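Long-range contacts in CCHC-type domain-containing protein (Trypanosoma brucei brucei, PDB 7C47), which probably acts as a 3'-5' RNA exonuclease, pairing an RNase D-type catalytic domain that holds two manganese ions with zinc knuckles that bind nucleotides: residues K98-C103 and E119-L124; Y146-V151 and L196-Y201; R36-D41 and R94-L99. All coordinates share one frame; numbering follows the deposited sequence.

Contact 1 of 3, residues K98-C103 and E119-L124. With C5P (cytidine-5'-monophosphate), chain D.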
# COMPACT_ATOMS: atom_id res chain seq x y z
N LYS A 98 -11.30 4.98 -0.64
CA LYS A 98 -10.22 5.41 0.25
C LYS A 98 -9.07 4.43 0.13
O LYS A 98 -9.21 3.26 0.48
CB LYS A 98 -10.67 5.47 1.72
CG LYS A 98 -12.08 5.98 1.95
CD LYS A 98 -12.36 7.31 1.28
CE LYS A 98 -13.74 7.83 1.63
NZ LYS A 98 -14.84 6.82 1.60
N LEU A 99 -7.92 4.90 -0.36
CA LEU A 99 -6.77 4.05 -0.60
C LEU A 99 -5.82 4.09 0.59
O LEU A 99 -5.49 5.17 1.08
CB LEU A 99 -6.02 4.48 -1.86
CG LEU A 99 -6.84 4.58 -3.15
CD1 LEU A 99 -6.17 5.54 -4.13
CD2 LEU A 99 -7.03 3.21 -3.78
N PHE A 100 -5.38 2.92 1.01
CA PHE A 100 -4.43 2.75 2.09
C PHE A 100 -3.33 1.77 1.72
O PHE A 100 -3.49 0.99 0.86
CB PHE A 100 -5.10 2.14 3.31
CG PHE A 100 -5.98 3.04 4.06
CD1 PHE A 100 -7.28 3.18 3.71
CD2 PHE A 100 -5.54 3.67 5.18
CE1 PHE A 100 -8.12 3.99 4.43
CE2 PHE A 100 -6.37 4.48 5.91
CZ PHE A 100 -7.66 4.64 5.52
N PHE A 101 -2.19 1.89 2.35
CA PHE A 101 -1.14 0.91 2.25
C PHE A 101 -0.97 0.41 3.69
O PHE A 101 -0.28 1.02 4.43
CB PHE A 101 0.16 1.47 1.71
CG PHE A 101 1.12 0.40 1.29
CD1 PHE A 101 2.01 -0.15 2.18
CD2 PHE A 101 1.08 -0.10 0.03
CE1 PHE A 101 2.85 -1.15 1.79
CE2 PHE A 101 1.90 -1.10 -0.35
CZ PHE A 101 2.80 -1.62 0.52
N ASP A 102 -1.52 -0.77 3.98
CA ASP A 102 -1.66 -1.41 5.30
C ASP A 102 -2.54 -0.48 6.14
O ASP A 102 -2.09 0.38 6.78
CB ASP A 102 -0.31 -1.76 5.98
CG ASP A 102 -0.48 -2.46 7.31
OD1 ASP A 102 -1.60 -2.77 7.70
OD2 ASP A 102 0.53 -2.67 7.97
N CYS A 103 -3.80 -0.78 6.18
CA CYS A 103 -4.77 0.04 6.85
C CYS A 103 -5.09 -0.33 8.30
O CYS A 103 -5.78 0.38 8.95
CB CYS A 103 -6.07 -0.05 6.07
SG CYS A 103 -6.95 -1.59 6.32
N GLU A 119 -15.63 3.95 4.84
CA GLU A 119 -16.36 3.07 3.93
C GLU A 119 -15.77 3.23 2.54
O GLU A 119 -15.35 4.32 2.17
CB GLU A 119 -17.84 3.46 3.92
CG GLU A 119 -18.54 3.37 5.27
CD GLU A 119 -19.05 1.97 5.61
OE1 GLU A 119 -18.68 1.00 4.91
OE2 GLU A 119 -19.83 1.84 6.57
N GLY A 120 -15.74 2.14 1.78
CA GLY A 120 -15.13 2.12 0.45
C GLY A 120 -13.61 2.06 0.48
O GLY A 120 -12.94 2.68 -0.33
N VAL A 121 -13.07 1.28 1.41
CA VAL A 121 -11.63 1.20 1.63
C VAL A 121 -11.02 0.20 0.64
O VAL A 121 -11.63 -0.83 0.35
CB VAL A 121 -11.30 0.81 3.09
CG1 VAL A 121 -9.80 0.84 3.35
CG2 VAL A 121 -11.99 1.75 4.06
N LEU A 122 -9.84 0.53 0.12
CA LEU A 122 -9.02 -0.41 -0.65
C LEU A 122 -7.58 -0.36 -0.14
O LEU A 122 -6.96 0.70 -0.16
CB LEU A 122 -9.06 -0.08 -2.14
CG LEU A 122 -8.32 -1.07 -3.06
CD1 LEU A 122 -8.93 -2.47 -2.97
CD2 LEU A 122 -8.32 -0.59 -4.50
N ASP A 123 -7.07 -1.51 0.29
CA ASP A 123 -5.74 -1.62 0.88
C ASP A 123 -4.78 -2.18 -0.17
O ASP A 123 -4.83 -3.37 -0.51
CB ASP A 123 -5.81 -2.53 2.11
CG ASP A 123 -4.53 -2.52 2.94
OD1 ASP A 123 -3.42 -2.39 2.39
OD2 ASP A 123 -4.65 -2.65 4.18
N LEU A 124 -3.89 -1.32 -0.68
CA LEU A 124 -3.00 -1.69 -1.78
C LEU A 124 -1.91 -2.68 -1.38
O LEU A 124 -1.41 -3.40 -2.24
CB LEU A 124 -2.39 -0.44 -2.42
CG LEU A 124 -3.40 0.56 -3.00
CD1 LEU A 124 -2.68 1.75 -3.61
CD2 LEU A 124 -4.33 -0.08 -4.03
O3P C5P D . 9.78 -5.72 5.40
P C5P D . 9.04 -6.76 6.17
O1P C5P D . 9.69 -6.92 7.49
O2P C5P D . 8.86 -7.94 5.28
O5' C5P D . 7.62 -6.08 6.42
C5' C5P D . 6.57 -6.17 5.44
C4' C5P D . 5.33 -5.43 5.89
O4' C5P D . 4.67 -6.19 6.94
C3' C5P D . 5.54 -4.04 6.47
O3' C5P D . 5.57 -3.05 5.45
C2' C5P D . 4.32 -3.87 7.37
O2' C5P D . 3.17 -3.37 6.72
C1' C5P D . 4.10 -5.30 7.89
N1 C5P D . 4.71 -5.55 9.21
C2 C5P D . 4.11 -5.00 10.34
N3 C5P D . 4.66 -5.22 11.56
C4 C5P D . 5.77 -5.96 11.67
C5 C5P D . 6.40 -6.54 10.53
C6 C5P D . 5.85 -6.31 9.33
O2 C5P D . 3.08 -4.31 10.21
N4 C5P D . 6.27 -6.16 12.89
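The right-handed beta-alpha-beta crossover, a staple of the RNase H-like exonuclease fold, is illustrated here by strands 97-100 and 121-123, which run parallel, joined by helix 104-114. Between them K98, F100, L122 and L124 form the usual alternating ladder: K98 N gives its hydrogen to G120 O, L122 N binds K98 O, F100 N binds L122 O, and L124 N meets F100 O at 2.8 Å. At the start of the ladder the K98 chain, bent at chi2 (-53°) and chi4 (-44°), curls back so that NZ reaches E119 O at 2.6 Å, nearly in line with the C=O. The same ammonium also bonds to the carbonyl oxygens of L91, D93 and I96, so four main-chain acceptors share the three hydrogens of a buried charge.

On the K98 and F100 face, V121 CG1 presses on F100 CD1 at 3.5 Å; on the other, L99 and L122 lie side by side, their CD2 atoms 4.1 Å apart. From the end of strand 121-123 the D123 carboxylate reaches the turn that leads strand 97-100 into helix 104-114. OD1 receives D102 N on its syn side at 3.0 Å but well out of the carboxylate plane, and OD2 takes C103 N from above that plane. D102, paired with R104 through OD1, uses its other oxygen for the nucleotide: O2' of the cytidine monophosphate donates to D102 OD2 at 3.0 Å.

Contact 2 of 3, residues Y146-V151 and L196-Y201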
# COMPACT_ATOMS: atom_id res chain seq x y z
N TYR A 146 9.43 -2.18 -1.95
CA TYR A 146 9.35 -3.41 -2.75
C TYR A 146 8.19 -3.38 -3.76
O TYR A 146 8.37 -3.80 -4.91
CB TYR A 146 9.21 -4.63 -1.83
CG TYR A 146 9.31 -5.97 -2.53
CD1 TYR A 146 8.18 -6.56 -3.11
CD2 TYR A 146 10.52 -6.66 -2.60
CE1 TYR A 146 8.26 -7.78 -3.76
CE2 TYR A 146 10.61 -7.89 -3.25
CZ TYR A 146 9.48 -8.44 -3.82
OH TYR A 146 9.55 -9.66 -4.46
N VAL A 147 7.03 -2.89 -3.34
CA VAL A 147 5.82 -2.87 -4.20
C VAL A 147 5.94 -1.85 -5.34
O VAL A 147 5.54 -2.13 -6.47
CB VAL A 147 4.53 -2.64 -3.37
CG1 VAL A 147 3.31 -2.46 -4.26
CG2 VAL A 147 4.30 -3.81 -2.42
N LEU A 148 6.47 -0.67 -5.03
CA LEU A 148 6.75 0.35 -6.06
C LEU A 148 7.72 -0.17 -7.13
O LEU A 148 7.50 0.03 -8.33
CB LEU A 148 7.31 1.62 -5.43
CG LEU A 148 6.32 2.46 -4.61
CD1 LEU A 148 7.07 3.46 -3.73
CD2 LEU A 148 5.33 3.18 -5.51
N LYS A 149 8.79 -0.83 -6.68
CA LYS A 149 9.77 -1.48 -7.57
C LYS A 149 9.09 -2.55 -8.45
O LYS A 149 9.16 -2.49 -9.67
CB LYS A 149 10.89 -2.12 -6.74
CG LYS A 149 12.05 -2.73 -7.53
CD LYS A 149 13.29 -1.83 -7.61
CE LYS A 149 13.30 -0.96 -8.86
NZ LYS A 149 13.77 -1.70 -10.06
N SER A 150 8.42 -3.50 -7.80
CA SER A 150 7.80 -4.64 -8.49
C SER A 150 6.69 -4.25 -9.47
O SER A 150 6.59 -4.84 -10.55
CB SER A 150 7.26 -5.64 -7.46
OG SER A 150 6.77 -6.81 -8.08
N VAL A 151 5.86 -3.27 -9.11
CA VAL A 151 4.68 -2.91 -9.90
C VAL A 151 4.96 -1.79 -10.91
O VAL A 151 4.58 -1.90 -12.08
CB VAL A 151 3.50 -2.49 -8.99
CG1 VAL A 151 2.29 -2.05 -9.80
CG2 VAL A 151 3.12 -3.65 -8.06
N LEU A 196 -1.45 6.81 -4.19
CA LEU A 196 -2.26 7.23 -5.34
C LEU A 196 -1.63 6.79 -6.67
O LEU A 196 -2.34 6.40 -7.60
CB LEU A 196 -2.50 8.75 -5.35
CG LEU A 196 -3.50 9.29 -6.37
CD1 LEU A 196 -4.91 8.77 -6.10
CD2 LEU A 196 -3.50 10.81 -6.39
N LEU A 197 -0.30 6.86 -6.73
CA LEU A 197 0.46 6.40 -7.89
C LEU A 197 0.26 4.90 -8.11
O LEU A 197 0.00 4.47 -9.24
CB LEU A 197 1.95 6.75 -7.72
CG LEU A 197 2.96 6.45 -8.85
CD1 LEU A 197 3.55 5.05 -8.77
CD2 LEU A 197 2.37 6.71 -10.23
N LEU A 198 0.36 4.11 -7.04
CA LEU A 198 0.11 2.66 -7.11
C LEU A 198 -1.29 2.32 -7.61
O LEU A 198 -1.45 1.36 -8.36
CB LEU A 198 0.35 1.97 -5.76
CG LEU A 198 1.77 1.49 -5.49
CD1 LEU A 198 1.93 1.15 -4.02
CD2 LEU A 198 2.10 0.28 -6.35
N SER A 199 -2.30 3.09 -7.21
CA SER A 199 -3.68 2.80 -7.62
C SER A 199 -3.87 2.85 -9.14
O SER A 199 -4.66 2.08 -9.68
CB SER A 199 -4.69 3.71 -6.91
OG SER A 199 -4.67 5.03 -7.41
N ASN A 200 -3.13 3.73 -9.83
CA ASN A 200 -3.15 3.80 -11.30
C ASN A 200 -2.66 2.50 -11.97
O ASN A 200 -3.16 2.13 -13.02
CB ASN A 200 -2.32 4.98 -11.81
CG ASN A 200 -2.94 6.33 -11.48
OD1 ASN A 200 -4.16 6.48 -11.44
ND2 ASN A 200 -2.09 7.32 -11.26
N TYR A 201 -1.68 1.84 -11.35
CA TYR A 201 -1.17 0.56 -11.85
C TYR A 201 -2.04 -0.63 -11.48
O TYR A 201 -2.22 -1.55 -12.29
CB TYR A 201 0.26 0.33 -11.35
CG TYR A 201 1.28 1.25 -12.01
CD1 TYR A 201 1.79 0.95 -13.27
CD2 TYR A 201 1.72 2.41 -11.37
CE1 TYR A 201 2.73 1.79 -13.88
CE2 TYR A 201 2.65 3.25 -11.97
CZ TYR A 201 3.15 2.93 -13.22
OH TYR A 201 4.08 3.76 -13.82
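Helix-to-helix packing in the exonuclease domain brings helix 144-152 against helix 182-202, and the short segments compared run in broadly the same direction, 34° apart, with axes 10.9 Å from each other. That spacing is wide enough for side chains from both helices to fill the interface, which is wholly apolar. L198 is the central residue. Its CD2 lies 3.7 Å from V147 CG1 and also meets V151 CB at 4.1 Å, so one methyl group bridges two valines a helical turn apart. L148 adds its CD2, 3.9 Å from L198 CG, the two leucines set nearly perpendicular; the same methyl reaches on to L197 CD1.

One turn later V151 takes over. With CG1 anti to the backbone N (chi1 177°), that methyl meets Y201 CB at 3.5 Å, while the two side chains run antiparallel past one another and the methyl comes obliquely to the phenol ring at CG.

Helix 124-136 covers the neighbouring side of this seam: F128 packs on V147 and V151, and L124 on L198. Helix 182-202 in turn lies against the central sheet, where L196 and S199 rest on L99 of strand 97-100.

Contact 3 of 3, residues R36-D41 and R94-L99. With MN (manganese (II) ion), chain F; MN (manganese (II) ion), chain G.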
# COMPACT_ATOMS: atom_id res chain seq x y z
N ARG A 36 -12.90 10.57 -7.05
CA ARG A 36 -13.28 9.15 -7.13
C ARG A 36 -12.44 8.32 -6.16
O ARG A 36 -12.94 7.35 -5.58
CB ARG A 36 -13.14 8.63 -8.57
CG ARG A 36 -13.51 7.17 -8.80
CD ARG A 36 -15.01 6.91 -8.67
NE ARG A 36 -15.32 5.49 -8.50
CZ ARG A 36 -15.25 4.81 -7.35
NH1 ARG A 36 -14.86 5.39 -6.21
NH2 ARG A 36 -15.56 3.52 -7.33
N SER A 37 -11.16 8.68 -5.99
CA SER A 37 -10.24 7.98 -5.09
C SER A 37 -9.46 8.97 -4.23
O SER A 37 -9.04 10.01 -4.72
CB SER A 37 -9.25 7.13 -5.90
OG SER A 37 -9.93 6.16 -6.68
N ILE A 38 -9.26 8.63 -2.95
CA ILE A 38 -8.47 9.44 -2.02
C ILE A 38 -7.46 8.55 -1.30
O ILE A 38 -7.84 7.65 -0.57
CB ILE A 38 -9.36 10.14 -0.96
CG1 ILE A 38 -10.43 11.01 -1.63
CG2 ILE A 38 -8.50 10.97 -0.01
CD1 ILE A 38 -11.49 11.52 -0.68
N ALA A 39 -6.17 8.81 -1.51
CA ALA A 39 -5.10 8.13 -0.76
C ALA A 39 -5.04 8.72 0.64
O ALA A 39 -5.07 9.93 0.79
CB ALA A 39 -3.76 8.28 -1.46
N LEU A 40 -4.96 7.85 1.66
CA LEU A 40 -4.96 8.29 3.06
C LEU A 40 -3.80 7.68 3.83
O LEU A 40 -3.37 6.58 3.54
CB LEU A 40 -6.29 7.96 3.74
CG LEU A 40 -7.51 8.79 3.31
CD1 LEU A 40 -8.79 8.25 3.94
CD2 LEU A 40 -7.33 10.26 3.67
N ASP A 41 -3.31 8.44 4.81
CA ASP A 41 -2.27 7.99 5.74
C ASP A 41 -2.35 8.82 7.03
O ASP A 41 -3.08 9.82 7.07
CB ASP A 41 -0.88 8.11 5.08
CG ASP A 41 0.22 7.31 5.80
OD1 ASP A 41 -0.10 6.41 6.61
OD2 ASP A 41 1.41 7.59 5.57
N ARG A 94 -19.23 5.54 0.57
CA ARG A 94 -18.71 4.35 -0.13
C ARG A 94 -18.42 4.57 -1.62
O ARG A 94 -17.62 3.84 -2.21
CB ARG A 94 -19.63 3.12 0.07
CG ARG A 94 -20.97 3.18 -0.68
CD ARG A 94 -21.81 1.91 -0.48
NE ARG A 94 -21.99 1.58 0.94
CZ ARG A 94 -21.35 0.62 1.62
NH1 ARG A 94 -21.62 0.45 2.91
NH2 ARG A 94 -20.46 -0.18 1.04
N GLU A 95 -19.05 5.58 -2.22
CA GLU A 95 -18.84 5.91 -3.64
C GLU A 95 -17.46 6.54 -3.92
O GLU A 95 -17.03 6.57 -5.06
CB GLU A 95 -19.94 6.84 -4.18
CG GLU A 95 -21.38 6.38 -3.96
CD GLU A 95 -21.67 4.97 -4.45
OE1 GLU A 95 -21.06 4.54 -5.46
OE2 GLU A 95 -22.52 4.29 -3.83
N ILE A 96 -16.80 7.05 -2.88
CA ILE A 96 -15.43 7.56 -2.98
C ILE A 96 -14.49 6.53 -2.34
O ILE A 96 -14.61 6.23 -1.15
CB ILE A 96 -15.27 8.93 -2.28
CG1 ILE A 96 -16.30 9.94 -2.82
CG2 ILE A 96 -13.86 9.47 -2.46
CD1 ILE A 96 -16.36 11.25 -2.07
N ARG A 97 -13.56 6.01 -3.14
CA ARG A 97 -12.64 4.97 -2.69
C ARG A 97 -11.53 5.58 -1.82
O ARG A 97 -10.91 6.57 -2.21
CB ARG A 97 -12.02 4.25 -3.89
CG ARG A 97 -11.06 3.13 -3.52
CD ARG A 97 -10.47 2.45 -4.74
NE ARG A 97 -11.49 1.75 -5.53
CZ ARG A 97 -11.77 1.96 -6.82
NH1 ARG A 97 -11.12 2.86 -7.55
NH2 ARG A 97 -12.73 1.24 -7.39
N LYS A 98 -11.30 4.98 -0.64
CA LYS A 98 -10.22 5.41 0.25
C LYS A 98 -9.07 4.43 0.13
O LYS A 98 -9.21 3.26 0.48
CB LYS A 98 -10.67 5.47 1.72
CG LYS A 98 -12.08 5.98 1.95
CD LYS A 98 -12.36 7.31 1.28
CE LYS A 98 -13.74 7.83 1.63
NZ LYS A 98 -14.84 6.82 1.60
N LEU A 99 -7.92 4.90 -0.36
CA LEU A 99 -6.77 4.05 -0.60
C LEU A 99 -5.82 4.09 0.59
O LEU A 99 -5.49 5.17 1.08
CB LEU A 99 -6.02 4.48 -1.86
CG LEU A 99 -6.84 4.58 -3.15
CD1 LEU A 99 -6.17 5.54 -4.13
CD2 LEU A 99 -7.03 3.21 -3.78
MN MN F . 3.36 7.35 6.68
MN MN G . -0.19 4.20 7.24
O HOH W 1 -15.26 2.96 -3.79
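Extended at chi1 (-180°) but folded at chi2 (70°), the R36 side chain doubles back over the neighbouring strand, where its guanidinium meets that of R97, with the planes 31° apart. Here strands 37-44 and 97-100 run parallel as neighbours in the mixed sheet of the RNase H-like exonuclease fold. R36 NH2 approaches over one face of the R97 group, 3.6 Å from R97 NH2; the like charges are probably eased by the salt bridge from R97 to E216. The opposite face of the R36 guanidinium from R97 is covered by E95 O.

Four backbone bonds then alternate along the pair: R97 N to R36 O, I38 N to R97 O at 2.7 Å, L99 N to I38 O, and L40 N to L99 O at 2.8 Å. Between the sheet and helix 80-92, I38 CD1 touches I96 CG2 at 3.6 Å, and L40 CD1 lies beside K98 CB. On the other face L99 CD1 leans on S37 CB at 3.9 Å, and I195 of helix 182-202 covers A39 and L99.

Two residues past the A39-L99 pair, the D41 carboxylate bridges both manganese ions, OD2 binding one (chain F) and OD1 the other (chain G), each at 2.3 Å.

Contacts 1 and 3 share strand 97-100 and so place three parallel strands, 37-44, 97-100 and 121-123, side by side; the centres of the two contacts lie about 7 Å apart. Contact 2 adds the helical layer, its centre about 14 Å from that of contact 1 and about 16 Å from that of contact 3. L99 links the levels, its CD1 lying 3.6 Å from S199 CB, while L124 CD1 packs 3.7 Å from L198 CB. Contact 3 supplies the metal ligand D41. The cytidine monophosphate reached by D102 of contact 1 lies beside this site, its O2' 8.3 Å from the nearer manganese (chain G), and the V147 side chain of contact 2 comes to about 8 Å from the same nucleotide (nearest atoms).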